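Local coordinates for iron-sulfur cluster assembly scaffold protein NifU (Fervidobacterium islandicum, PDB 6A6F) that probably serves as a scaffold on which iron-sulfur clusters are assembled in the SUF system, and binds a zinc ion, at residues K98-N103 with P107-Y112. Numbering follows the deposited sequence.
Sequences KEFDEN and PIINFY
Phe100 packs against Ile109 and Tyr112 where the lead-in to an N-capped helical turn meets the 3-10 segment that follows it, on the surface of the NifU-like domain. The tight part is apolar. CD1 of Ile109 lies 3.4 Å from CE1 of Phe100, and the two side chains cross at about a right angle. With CG1 anti to the backbone N (chi1 -161°), Ile109 directs its longer branch at the ring, and both residues touch Met94 of helix 81-95; Ile108 and Phe111 of the 3-10 segment pack instead on helix 63-76. A flat, apolar ring suits position 100 because its outer carbons can meet two neighbours obliquely: CZ of Phe100 lies a looser 4.1 Å from CD1 of Tyr112. Were Phe100 replaced by alanine, the Ile109 methyl would probably be left facing a gap and Tyr112 would lose its aromatic neighbour. Tyr112 suits a partly exposed place, its ring meeting Phe100 while its hydroxyl is hydrogen-bonded to Lys115. On the solvent side, exposed Glu102 brings OE2 within 3.5 Å of CD1 of Ile109, a van der Waals touch only; its charged end can probably be hydrated. Asp101, a short acceptor fit for an N-cap, starts the helix: its OD1, met nearly along the C-O axis, takes the N-H of Asn103 at 2.9 Å with a bent angle of 130°.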
loop_
_atom_site.group_PDB
_atom_site.type_symbol
_atom_site.label_atom_id
_atom_site.label_comp_id
_atom_site.label_asym_id
_atom_site.label_seq_id
_atom_site.Cartn_x
_atom_site.Cartn_y
_atom_site.Cartn_z
ATOM N N LYS A 98 18.044 -20.899 -6.880
ATOM C CA LYS A 98 18.364 -21.633 -8.100
ATOM C C LYS A 98 18.811 -20.742 -9.242
ATOM O O LYS A 98 18.903 -19.531 -9.099
ATOM C CB LYS A 98 17.179 -22.509 -8.519
ATOM C CG LYS A 98 16.695 -23.410 -7.397
ATOM C CD LYS A 98 15.748 -24.496 -7.890
ATOM C CE LYS A 98 14.509 -23.895 -8.533
ATOM N NZ LYS A 98 13.430 -24.873 -8.843
ATOM N N GLU A 99 19.107 -21.355 -10.379
ATOM C CA GLU A 99 19.684 -20.634 -11.500
ATOM C C GLU A 99 18.576 -19.998 -12.368
ATOM O O GLU A 99 17.488 -20.562 -12.510
ATOM C CB GLU A 99 20.597 -21.576 -12.327
ATOM C CG GLU A 99 20.650 -21.278 -13.830
ATOM C CD GLU A 99 21.921 -21.778 -14.519
ATOM O OE1 GLU A 99 22.014 -22.991 -14.842
ATOM O OE2 GLU A 99 22.821 -20.938 -14.764
ATOM N N PHE A 100 18.885 -18.848 -12.972
ATOM C CA PHE A 100 17.908 -18.131 -13.794
ATOM C C PHE A 100 18.556 -17.313 -14.879
ATOM O O PHE A 100 19.754 -17.004 -14.847
ATOM C CB PHE A 100 17.040 -17.212 -12.928
ATOM C CG PHE A 100 17.806 -16.138 -12.247
ATOM C CD1 PHE A 100 18.044 -14.942 -12.877
ATOM C CD2 PHE A 100 18.301 -16.328 -10.970
ATOM C CE1 PHE A 100 18.752 -13.943 -12.247
ATOM C CE2 PHE A 100 19.020 -15.329 -10.325
ATOM C CZ PHE A 100 19.252 -14.134 -10.964
ATOM N N ASP A 101 17.720 -16.947 -15.832
ATOM C CA ASP A 101 18.138 -16.266 -17.036
ATOM C C ASP A 101 17.860 -14.763 -16.944
ATOM O O ASP A 101 16.701 -14.340 -17.082
ATOM C CB ASP A 101 17.391 -16.874 -18.221
ATOM C CG ASP A 101 17.834 -16.300 -19.524
ATOM O OD1 ASP A 101 18.262 -15.143 -19.514
ATOM O OD2 ASP A 101 17.743 -16.980 -20.570
ATOM N N GLU A 102 18.925 -13.971 -16.784
ATOM C CA GLU A 102 18.797 -12.524 -16.546
ATOM C C GLU A 102 18.139 -11.764 -17.695
ATOM O O GLU A 102 17.491 -10.742 -17.492
ATOM C CB GLU A 102 20.163 -11.914 -16.238
ATOM C CG GLU A 102 20.744 -12.386 -14.910
ATOM C CD GLU A 102 21.765 -11.419 -14.319
ATOM O OE1 GLU A 102 22.775 -11.133 -14.999
ATOM O OE2 GLU A 102 21.553 -10.951 -13.167
ATOM N N ASN A 103 18.311 -12.269 -18.901
ATOM C CA ASN A 103 17.728 -11.660 -20.087
ATOM C C ASN A 103 16.245 -11.862 -20.164
ATOM O O ASN A 103 15.566 -11.062 -20.737
ATOM C CB ASN A 103 18.367 -12.226 -21.346
ATOM C CG ASN A 103 19.667 -11.539 -21.690
ATOM O OD1 ASN A 103 20.113 -10.626 -20.996
ATOM N ND2 ASN A 103 20.283 -11.973 -22.776
ATOM N N PRO A 107 14.100 -6.053 -15.818
ATOM C CA PRO A 107 14.073 -5.267 -14.568
ATOM C C PRO A 107 13.509 -6.074 -13.364
ATOM O O PRO A 107 13.596 -5.612 -12.248
ATOM C CB PRO A 107 13.161 -4.084 -14.933
ATOM C CG PRO A 107 12.210 -4.663 -15.907
ATOM C CD PRO A 107 13.082 -5.582 -16.765
ATOM N N ILE A 108 12.955 -7.260 -13.588
ATOM C CA ILE A 108 12.494 -8.093 -12.508
ATOM C C ILE A 108 13.704 -8.448 -11.621
ATOM O O ILE A 108 13.551 -8.717 -10.412
ATOM C CB ILE A 108 11.738 -9.330 -13.004
ATOM C CG1 ILE A 108 10.531 -8.921 -13.830
ATOM C CG2 ILE A 108 11.294 -10.216 -11.836
ATOM C CD1 ILE A 108 9.959 -10.060 -14.660
ATOM N N ILE A 109 14.913 -8.374 -12.193
ATOM C CA ILE A 109 16.146 -8.556 -11.422
ATOM C C ILE A 109 16.291 -7.544 -10.268
ATOM O O ILE A 109 17.017 -7.795 -9.304
ATOM C CB ILE A 109 17.412 -8.519 -12.317
ATOM C CG1 ILE A 109 18.599 -9.151 -11.605
ATOM C CG2 ILE A 109 17.807 -7.137 -12.738
ATOM C CD1 ILE A 109 18.460 -10.646 -11.465
ATOM N N ASN A 110 15.569 -6.428 -10.338
ATOM C CA ASN A 110 15.621 -5.457 -9.254
ATOM C C ASN A 110 15.079 -6.007 -7.911
ATOM O O ASN A 110 15.422 -5.493 -6.884
ATOM C CB ASN A 110 14.986 -4.146 -9.714
ATOM C CG ASN A 110 15.840 -3.453 -10.764
ATOM O OD1 ASN A 110 17.004 -3.251 -10.523
ATOM N ND2 ASN A 110 15.299 -3.155 -11.934
ATOM N N PHE A 111 14.352 -7.124 -7.926
ATOM C CA PHE A 111 13.882 -7.751 -6.734
ATOM C C PHE A 111 14.810 -8.828 -6.130
ATOM O O PHE A 111 14.436 -9.442 -5.142
ATOM C CB PHE A 111 12.531 -8.402 -7.043
ATOM C CG PHE A 111 11.465 -7.409 -7.413
ATOM C CD1 PHE A 111 10.753 -6.762 -6.420
ATOM C CD2 PHE A 111 11.190 -7.122 -8.734
ATOM C CE1 PHE A 111 9.783 -5.844 -6.717
ATOM C CE2 PHE A 111 10.193 -6.198 -9.067
ATOM C CZ PHE A 111 9.498 -5.548 -8.049
ATOM N N TYR A 112 15.963 -9.064 -6.747
ATOM C CA TYR A 112 16.929 -10.082 -6.325
ATOM C C TYR A 112 17.099 -10.101 -4.813
ATOM O O TYR A 112 17.025 -11.123 -4.207
ATOM C CB TYR A 112 18.291 -9.832 -7.004
ATOM C CG TYR A 112 19.317 -10.880 -6.688
ATOM C CD1 TYR A 112 19.331 -12.068 -7.375
ATOM C CD2 TYR A 112 20.244 -10.698 -5.657
ATOM C CE1 TYR A 112 20.261 -13.044 -7.097
ATOM C CE2 TYR A 112 21.185 -11.669 -5.363
ATOM C CZ TYR A 112 21.188 -12.827 -6.092
ATOM O OH TYR A 112 22.079 -13.807 -5.808
#